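PDB 4LDG: protein with a SET domain within carboxy region from Cryptosporidium parvum, which probably acts as a histone H4 lysine methyltransferase of the SET8 family, this chain being the carboxy-terminal part that holds the SET domain. Local coordinates for residues I127-Y130 with C131-E135; L114-Y117 with N118-E121; D26-S29 with K30-Y33; S96-S99 with I100-T104. One frame throughout, in Å; residues are numbered along the deposited sequence.

Contacts 1, 2 and 4 touch one another. Contact 1 lies on helix 121-134, contact 4 on helix 98-104, and contact 2 in the loop that leads into helix 121-134; the centre of contact 4 is about 13 Å from each of the other two, which are about 15 Å apart. Ring atom Tyr130 CE1 of contact 1 meets Ile101 CG2 of contact 4 at 3.7 Å, and Tyr128 CE1 touches Ile116 CD1 of contact 2 at 3.9 Å. Contact 3, on helix 15-36, stands apart, its nearest atoms about 6 to 7 Å from the others. A malonate ion, probably from crystallisation, lies about 6 Å from the Glu97 side chain in contact 4.

Contact 1 of 4, residues I127-Y130 with C131-E135; sequences IYKY and CILNE
Asn134 lays its amide over the ring of Tyr130, one turn earlier in the helix: ND2 sits 3.0 Å above the plane of the Tyr130 ring, over its centre, and amide and ring planes are inclined by 47°. Tyr130 offers this face because its CG stands opposite the backbone N (chi1 -172°), while Asn134 holds CG beside its own backbone N, anti to the carbonyl carbon, which folds the amide back along the helix. ND2 also gives a rather bent hydrogen bond to Tyr130 O (3.1 Å, 136°). The same oxygen accepts Asn134 N at 3.0 Å, and the two donors approach from opposite faces of the carbonyl. Outside partners also grip the amide, Ser91 OG at ND2 and Lys88 N at OD1, so asparagine, donor and acceptor in one short group, suits the spot. Just beyond, Glu135 has a positive phi and closes helix 121-134 with a Schellman motif. Apolar parts of side chains meet further along the helix: the aliphatic stem of Lys129 and Leu133 run side by side, pointing the same way, with Lys129 CG 4.1 Å from Leu133 CD1. Ile127 CG2 lies 4.1 Å from the Cys131 sulphur, SG. Tyr128 and Ile132 pack on Phe163, Leu235 and Phe244 of the neighbouring strands; a bulky aliphatic and an aromatic group suit this buried face, and the hydroxyl of Tyr128 is hydrogen-bonded to Asp161 O.

Contact 2 of 4, residues L114-Y117 with N118-E121; sequences LPIY and NYSE
The ring of Tyr119 folds back over Ile116 across a type I beta turn that runs from Ile116 to Tyr119, in the loop between strand 111-112 and helix 121-134. The closing bond of the turn is Tyr119 N to Ile116 O, 3.0 Å long and fairly straight at 162°, although the donor stands well above the carbonyl plane. Over the ring the contact is CH-pi: Ile116 CA lies 4.0 Å from the centroid of the Tyr119 ring, only 13° from its normal. Ile116 CG2 adds to this face, reaching Tyr119 CE2 at 3.7 Å. A branched side chain is apt here, since CG2 can lie on the ring while CG1, held between the backbone N and the carbonyl carbon (chi1 71°), leads off toward Ile127 and Tyr128 of the following helix. Pro115, whose ring restricts its phi, presents its carbonyl obliquely to the tyrosine, Pro115 O lying 3.6 Å from Tyr119 CE1.

A second shell holds the ring in place. Ile100 of helix 98-104 and Ile127 and Lys124 of helix 121-134 touch it, and its hydroxyl is hydrogen-bonded to Thr104 OG1, so the ring packs apolar while its end is polar, as suits tyrosine. Thr104 is also joined by a backbone hydrogen bond to Leu114. Past the turn, Ser120 takes the N-cap position of helix 121-134, its OG making a weak bond to Trp123 N. At the far end of the ring, Leu114 crosses it at about a right angle, bringing CD1 to 3.8 Å from Tyr119 OH.

Contact 3 of 4, residues D26-S29 with K30-Y33; sequences DLYS and KIPY
Asp26 and Lys30, one turn apart, form a salt bridge in which Lys30 NZ meets Asp26 OD2 at 3.1 Å, on the syn side and 23° out of the carboxylate plane. The lysine chain is extended beyond CG and so long enough to carry the ammonium back along the helix to the acid. Asp26 is modelled in two conformers, however, so the bridge may be made only part of the time. The Lys30 side chain also touches Val111 of strand 111-112, a contact to which its long aliphatic stem is well suited.

Apolar contacts come from Ile31. Its CG1 lies 4.3 Å from Leu27 CD2, and its CD1 approaches the Tyr28 ring obliquely, 4.2 Å from Tyr28 CD1. Leu27 in turn packs on Cys139.

The backbone bonds are uneven. Lys30 N bonds Leu27 O at 2.9 Å and Asp26 O only weakly, and Ile31 N reaches Tyr28 O at 3.4 Å in another weak bond. Pro32 has no N-H to give; instead its ring carbon CD faces the oxygens of Tyr28 and Ser29, at 3.8 Å from Tyr28 O. Neither Pro32 nor Tyr33 bonds back to the previous turn, which is the pattern of a proline kink within a helix, here helix 15-36.

Contact 4 of 4, residues S96-S99 with I100-T104; sequences SEIS and IIEAT
Ile101 lies tight against the carbonyl of Glu97, its CG1 3.4 Å from Glu97 O and its CD1 3.5 Å from the same oxygen. With CG1 beside its own backbone N (chi1 -72°), the isoleucine runs back along the helix toward the preceding turn, and its branches fill the interface with Ile126 and Tyr130 of helix 121-134 and with Phe92. The backbone beneath is less firm: Ile101 N to Glu97 O is a weak bond. Glu97 itself turns its carboxylate elsewhere, OE1 accepting from Gly93 N. Ile101 belongs to the short helix 98-104, which lies against helix 121-134, and the inward row continues through Ile100, resting on Trp123, to Thr104. There the threonine side chain bonds back to the preceding turn: OG1 gives its hydrogen to Ile100 O at 2.6 Å, and is also hydrogen-bonded to Tyr119 OH, while Thr104 N reaches Ile100 O from the opposite face of the carbonyl at 2.8 Å. On the outer side the side chains are looser though the backbone is firm: Glu102 N bonds Ile98 O at 3.0 Å, while Ile98 CG2 and Glu102 CG are 4.1 Å apart, the two chains crossing at a slant. Glu102 is bent at chi2 (-141°), a charged residue suited to an exposed position. Ser99 and Ala103, small and exposed, meet mainly through the backbone, with Ala103 N bonded to Ser99 O at 3.1 Å.

Contact 1 of 4, residues I127-Y130 with C131-E135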
# COMPACT_ATOMS: atom_id res chain seq x y z
N ILE A 127 11.93 8.24 -0.89
CA ILE A 127 10.75 8.05 -1.74
C ILE A 127 9.57 7.40 -1.01
O ILE A 127 8.43 7.86 -1.14
CB ILE A 127 11.12 7.21 -3.00
CG1 ILE A 127 12.20 7.94 -3.82
CG2 ILE A 127 9.88 6.94 -3.87
CD1 ILE A 127 11.76 9.29 -4.37
N TYR A 128 9.82 6.37 -0.22
CA TYR A 128 8.76 5.72 0.54
C TYR A 128 8.08 6.66 1.52
O TYR A 128 6.85 6.77 1.57
CB TYR A 128 9.35 4.51 1.28
CG TYR A 128 9.81 3.37 0.37
CD1 TYR A 128 9.23 3.15 -0.86
CD2 TYR A 128 10.82 2.52 0.76
CE1 TYR A 128 9.62 2.12 -1.66
CE2 TYR A 128 11.25 1.48 -0.05
CZ TYR A 128 10.62 1.27 -1.25
OH TYR A 128 11.05 0.23 -2.08
N LYS A 129 8.89 7.36 2.29
CA LYS A 129 8.42 8.38 3.20
C LYS A 129 7.55 9.40 2.47
O LYS A 129 6.46 9.74 2.92
CB LYS A 129 9.60 9.06 3.88
CG LYS A 129 9.21 10.11 4.90
CD LYS A 129 10.35 10.47 5.85
CE LYS A 129 9.94 11.69 6.65
NZ LYS A 129 10.80 11.98 7.85
N TYR A 130 8.02 9.86 1.32
CA TYR A 130 7.23 10.81 0.56
C TYR A 130 5.89 10.21 0.12
O TYR A 130 4.87 10.88 0.19
CB TYR A 130 8.01 11.33 -0.66
CG TYR A 130 7.32 12.46 -1.39
CD1 TYR A 130 7.56 13.81 -1.04
CD2 TYR A 130 6.44 12.21 -2.42
CE1 TYR A 130 6.96 14.84 -1.71
CE2 TYR A 130 5.81 13.24 -3.10
CZ TYR A 130 6.07 14.55 -2.73
OH TYR A 130 5.43 15.57 -3.41
N CYS A 131 5.89 8.98 -0.39
CA CYS A 131 4.61 8.34 -0.83
C CYS A 131 3.65 8.12 0.35
O CYS A 131 2.44 8.34 0.24
CB CYS A 131 4.88 7.02 -1.51
SG CYS A 131 5.88 7.10 -3.00
N ILE A 132 4.19 7.71 1.48
CA ILE A 132 3.35 7.47 2.65
C ILE A 132 2.61 8.75 3.04
O ILE A 132 1.41 8.73 3.25
CB ILE A 132 4.16 6.96 3.85
CG1 ILE A 132 4.58 5.52 3.58
CG2 ILE A 132 3.29 6.97 5.10
CD1 ILE A 132 5.57 4.97 4.57
N LEU A 133 3.35 9.86 3.12
CA LEU A 133 2.79 11.10 3.68
C LEU A 133 1.98 11.91 2.68
O LEU A 133 1.10 12.65 3.10
CB LEU A 133 3.91 11.95 4.27
CG LEU A 133 4.51 11.39 5.57
CD1 LEU A 133 5.78 12.10 5.93
CD2 LEU A 133 3.52 11.48 6.72
N ASN A 134 2.24 11.78 1.39
CA ASN A 134 1.46 12.49 0.37
C ASN A 134 0.46 11.59 -0.35
O ASN A 134 -0.07 11.97 -1.37
CB ASN A 134 2.41 13.16 -0.64
CG ASN A 134 3.27 14.20 0.01
OD1 ASN A 134 2.77 15.21 0.48
ND2 ASN A 134 4.57 13.95 0.08
N GLU A 135 0.25 10.38 0.17
CA GLU A 135 -0.78 9.46 -0.32
C GLU A 135 -0.55 9.02 -1.76
O GLU A 135 -1.48 8.96 -2.54
CB GLU A 135 -2.18 10.05 -0.18
CG GLU A 135 -2.57 10.48 1.22
CD GLU A 135 -3.01 9.33 2.13
OE1 GLU A 135 -3.02 8.15 1.69
OE2 GLU A 135 -3.36 9.62 3.30

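Contact 2 of 4, residues L114-Y117 with N118-E121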
# COMPACT_ATOMS: atom_id res chain seq x y z
N LEU A 114 9.71 7.13 -12.30
CA LEU A 114 11.00 6.48 -12.56
C LEU A 114 11.14 5.20 -11.75
O LEU A 114 10.64 5.12 -10.66
CB LEU A 114 12.16 7.40 -12.20
CG LEU A 114 12.40 8.67 -13.02
CD1 LEU A 114 13.50 9.51 -12.37
CD2 LEU A 114 12.76 8.31 -14.45
N PRO A 115 11.86 4.19 -12.28
CA PRO A 115 12.22 3.04 -11.46
C PRO A 115 12.99 3.50 -10.25
O PRO A 115 13.69 4.50 -10.33
CB PRO A 115 13.15 2.23 -12.37
CG PRO A 115 12.83 2.66 -13.75
CD PRO A 115 12.43 4.10 -13.64
N ILE A 116 12.86 2.78 -9.13
CA ILE A 116 13.64 3.06 -7.96
C ILE A 116 14.41 1.86 -7.40
O ILE A 116 15.06 1.97 -6.36
CB ILE A 116 12.77 3.71 -6.86
CG1 ILE A 116 11.81 2.70 -6.25
CG2 ILE A 116 12.03 4.92 -7.41
CD1 ILE A 116 11.04 3.30 -5.09
N TYR A 117 14.37 0.71 -8.07
CA TYR A 117 15.10 -0.45 -7.57
C TYR A 117 16.61 -0.20 -7.71
O TYR A 117 17.40 -0.88 -7.08
CB TYR A 117 14.69 -1.75 -8.29
CG TYR A 117 14.85 -1.75 -9.80
CD1 TYR A 117 13.77 -1.42 -10.62
CD2 TYR A 117 16.06 -2.09 -10.41
CE1 TYR A 117 13.88 -1.41 -12.01
CE2 TYR A 117 16.19 -2.10 -11.80
CZ TYR A 117 15.09 -1.75 -12.60
OH TYR A 117 15.18 -1.73 -13.98
N ASN A 118 16.99 0.77 -8.54
CA ASN A 118 18.38 1.15 -8.69
C ASN A 118 18.87 2.22 -7.70
O ASN A 118 20.04 2.57 -7.68
CB ASN A 118 18.62 1.62 -10.13
CG ASN A 118 17.65 2.71 -10.57
OD1 ASN A 118 16.45 2.62 -10.36
ND2 ASN A 118 18.17 3.75 -11.16
N TYR A 119 17.97 2.71 -6.85
CA TYR A 119 18.31 3.76 -5.89
C TYR A 119 18.90 3.14 -4.66
O TYR A 119 18.53 2.03 -4.28
CB TYR A 119 17.06 4.52 -5.43
CG TYR A 119 16.43 5.47 -6.40
CD1 TYR A 119 16.77 5.49 -7.74
CD2 TYR A 119 15.48 6.38 -5.96
CE1 TYR A 119 16.18 6.37 -8.62
CE2 TYR A 119 14.88 7.27 -6.83
CZ TYR A 119 15.21 7.26 -8.16
OH TYR A 119 14.62 8.14 -9.05
N SER A 120 19.80 3.87 -3.99
CA SER A 120 20.39 3.41 -2.73
C SER A 120 19.32 3.32 -1.67
O SER A 120 18.23 3.88 -1.82
CB SER A 120 21.43 4.40 -2.24
OG SER A 120 20.76 5.62 -1.98
N GLU A 121 19.64 2.65 -0.57
CA GLU A 121 18.71 2.50 0.56
C GLU A 121 18.24 3.85 1.05
O GLU A 121 17.06 4.07 1.17
CB GLU A 121 19.35 1.69 1.69
CG GLU A 121 19.45 0.21 1.33
CD GLU A 121 18.08 -0.42 1.03
OE1 GLU A 121 17.06 0.00 1.63
OE2 GLU A 121 17.99 -1.34 0.18

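Contact 3 of 4, residues D26-S29 with K30-Y33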
# COMPACT_ATOMS: atom_id res chain seq x y z
N ASP A 26 -9.56 6.55 -9.54
CA ASP A 26 -8.11 6.78 -9.47
C ASP A 26 -7.47 6.36 -10.78
O ASP A 26 -6.68 7.11 -11.36
CB ASP A 26 -7.46 5.98 -8.33
CG ASP A 26 -5.99 6.33 -8.13
OD1 ASP A 26 -5.68 7.55 -8.07
OD2 ASP A 26 -5.14 5.40 -8.01
N LEU A 27 -7.83 5.17 -11.23
CA LEU A 27 -7.32 4.65 -12.50
C LEU A 27 -7.64 5.65 -13.62
O LEU A 27 -6.74 6.06 -14.34
CB LEU A 27 -7.91 3.29 -12.84
CG LEU A 27 -7.17 2.28 -13.74
CD1 LEU A 27 -8.15 1.63 -14.68
CD2 LEU A 27 -6.05 2.88 -14.57
N TYR A 28 -8.90 6.06 -13.74
CA TYR A 28 -9.30 7.02 -14.78
C TYR A 28 -8.46 8.30 -14.78
O TYR A 28 -8.15 8.83 -15.84
CB TYR A 28 -10.77 7.45 -14.64
CG TYR A 28 -11.82 6.43 -15.02
CD1 TYR A 28 -11.49 5.20 -15.58
CD2 TYR A 28 -13.18 6.72 -14.84
CE1 TYR A 28 -12.47 4.28 -15.93
CE2 TYR A 28 -14.16 5.81 -15.19
CZ TYR A 28 -13.81 4.59 -15.73
OH TYR A 28 -14.78 3.69 -16.09
N SER A 29 -8.11 8.78 -13.59
CA SER A 29 -7.33 10.01 -13.47
C SER A 29 -5.88 9.87 -13.94
O SER A 29 -5.23 10.86 -14.25
CB SER A 29 -7.35 10.51 -12.02
OG SER A 29 -8.52 11.27 -11.79
N LYS A 30 -5.38 8.64 -13.99
CA LYS A 30 -4.01 8.37 -14.42
C LYS A 30 -3.90 7.91 -15.90
O LYS A 30 -2.79 7.78 -16.43
CB LYS A 30 -3.39 7.31 -13.50
CG LYS A 30 -3.18 7.81 -12.06
CD LYS A 30 -2.97 6.66 -11.09
CE LYS A 30 -2.63 7.18 -9.69
NZ LYS A 30 -2.18 6.08 -8.77
N ILE A 31 -5.04 7.68 -16.55
CA ILE A 31 -5.04 7.21 -17.94
C ILE A 31 -4.26 8.12 -18.90
O ILE A 31 -3.43 7.62 -19.65
CB ILE A 31 -6.48 6.91 -18.47
CG1 ILE A 31 -7.01 5.65 -17.75
CG2 ILE A 31 -6.50 6.71 -19.98
CD1 ILE A 31 -8.29 5.04 -18.30
N PRO A 32 -4.50 9.45 -18.86
CA PRO A 32 -3.73 10.34 -19.73
C PRO A 32 -2.21 10.19 -19.56
O PRO A 32 -1.47 10.24 -20.55
CB PRO A 32 -4.17 11.75 -19.28
CG PRO A 32 -5.47 11.54 -18.57
CD PRO A 32 -5.32 10.21 -17.90
N TYR A 33 -1.76 9.99 -18.32
CA TYR A 33 -0.35 9.72 -18.06
C TYR A 33 0.08 8.35 -18.59
O TYR A 33 1.14 8.24 -19.19
CB TYR A 33 -0.01 9.88 -16.56
CG TYR A 33 1.34 9.32 -16.19
CD1 TYR A 33 2.49 10.11 -16.21
CD2 TYR A 33 1.49 7.98 -15.84
CE1 TYR A 33 3.73 9.59 -15.89
CE2 TYR A 33 2.72 7.45 -15.52
CZ TYR A 33 3.84 8.25 -15.54
OH TYR A 33 5.06 7.71 -15.21

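Contact 4 of 4, residues S96-S99 with I100-T104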
# COMPACT_ATOMS: atom_id res chain seq x y z
N SER A 96 17.57 19.83 -0.40
CA SER A 96 18.29 19.16 -1.49
C SER A 96 17.70 17.77 -1.89
O SER A 96 18.12 17.22 -2.89
CB SER A 96 19.74 19.02 -1.11
OG SER A 96 19.85 18.19 0.04
N GLU A 97 16.72 17.23 -1.15
CA GLU A 97 16.05 15.98 -1.55
C GLU A 97 14.98 16.22 -2.61
O GLU A 97 14.50 15.30 -3.26
CB GLU A 97 15.44 15.27 -0.34
CG GLU A 97 16.49 14.80 0.65
CD GLU A 97 15.91 14.13 1.91
OE1 GLU A 97 14.67 14.05 2.06
OE2 GLU A 97 16.73 13.64 2.74
N ILE A 98 14.60 17.48 -2.78
CA ILE A 98 13.44 17.80 -3.57
C ILE A 98 13.61 17.48 -5.05
O ILE A 98 12.65 17.06 -5.69
CB ILE A 98 12.97 19.24 -3.32
CG1 ILE A 98 11.88 19.19 -2.25
CG2 ILE A 98 12.41 19.91 -4.57
CD1 ILE A 98 10.64 18.43 -2.65
N SER A 99 14.81 17.66 -5.58
CA SER A 99 15.06 17.42 -6.99
C SER A 99 14.76 15.98 -7.42
O SER A 99 14.05 15.77 -8.40
CB SER A 99 16.49 17.78 -7.34
OG SER A 99 16.72 19.12 -6.97
N ILE A 100 15.30 15.01 -6.70
CA ILE A 100 15.13 13.60 -7.03
C ILE A 100 13.68 13.20 -6.86
O ILE A 100 13.17 12.38 -7.65
CB ILE A 100 15.98 12.67 -6.13
CG1 ILE A 100 17.48 12.92 -6.37
CG2 ILE A 100 15.66 11.21 -6.41
CD1 ILE A 100 17.91 12.74 -7.82
N ILE A 101 13.01 13.76 -5.85
CA ILE A 101 11.62 13.43 -5.59
C ILE A 101 10.74 13.88 -6.73
O ILE A 101 9.93 13.10 -7.20
CB ILE A 101 11.14 14.04 -4.27
CG1 ILE A 101 11.77 13.30 -3.10
CG2 ILE A 101 9.64 13.97 -4.16
CD1 ILE A 101 11.58 13.99 -1.77
N GLU A 102 10.93 15.11 -7.22
CA GLU A 102 10.06 15.64 -8.26
C GLU A 102 10.31 14.98 -9.61
O GLU A 102 9.40 14.89 -10.42
CB GLU A 102 10.21 17.15 -8.38
CG GLU A 102 9.86 17.88 -7.10
CD GLU A 102 9.10 19.18 -7.33
OE1 GLU A 102 9.73 20.08 -7.91
OE2 GLU A 102 7.92 19.29 -6.89
N ALA A 103 11.54 14.52 -9.83
CA ALA A 103 11.83 13.73 -11.01
C ALA A 103 11.30 12.30 -10.87
O ALA A 103 10.88 11.70 -11.84
CB ALA A 103 13.32 13.68 -11.27
N THR A 104 11.33 11.76 -9.66
CA THR A 104 10.96 10.36 -9.48
C THR A 104 9.45 10.20 -9.49
O THR A 104 8.93 9.25 -10.05
CB THR A 104 11.56 9.81 -8.19
OG1 THR A 104 13.00 9.91 -8.29
CG2 THR A 104 11.14 8.36 -7.95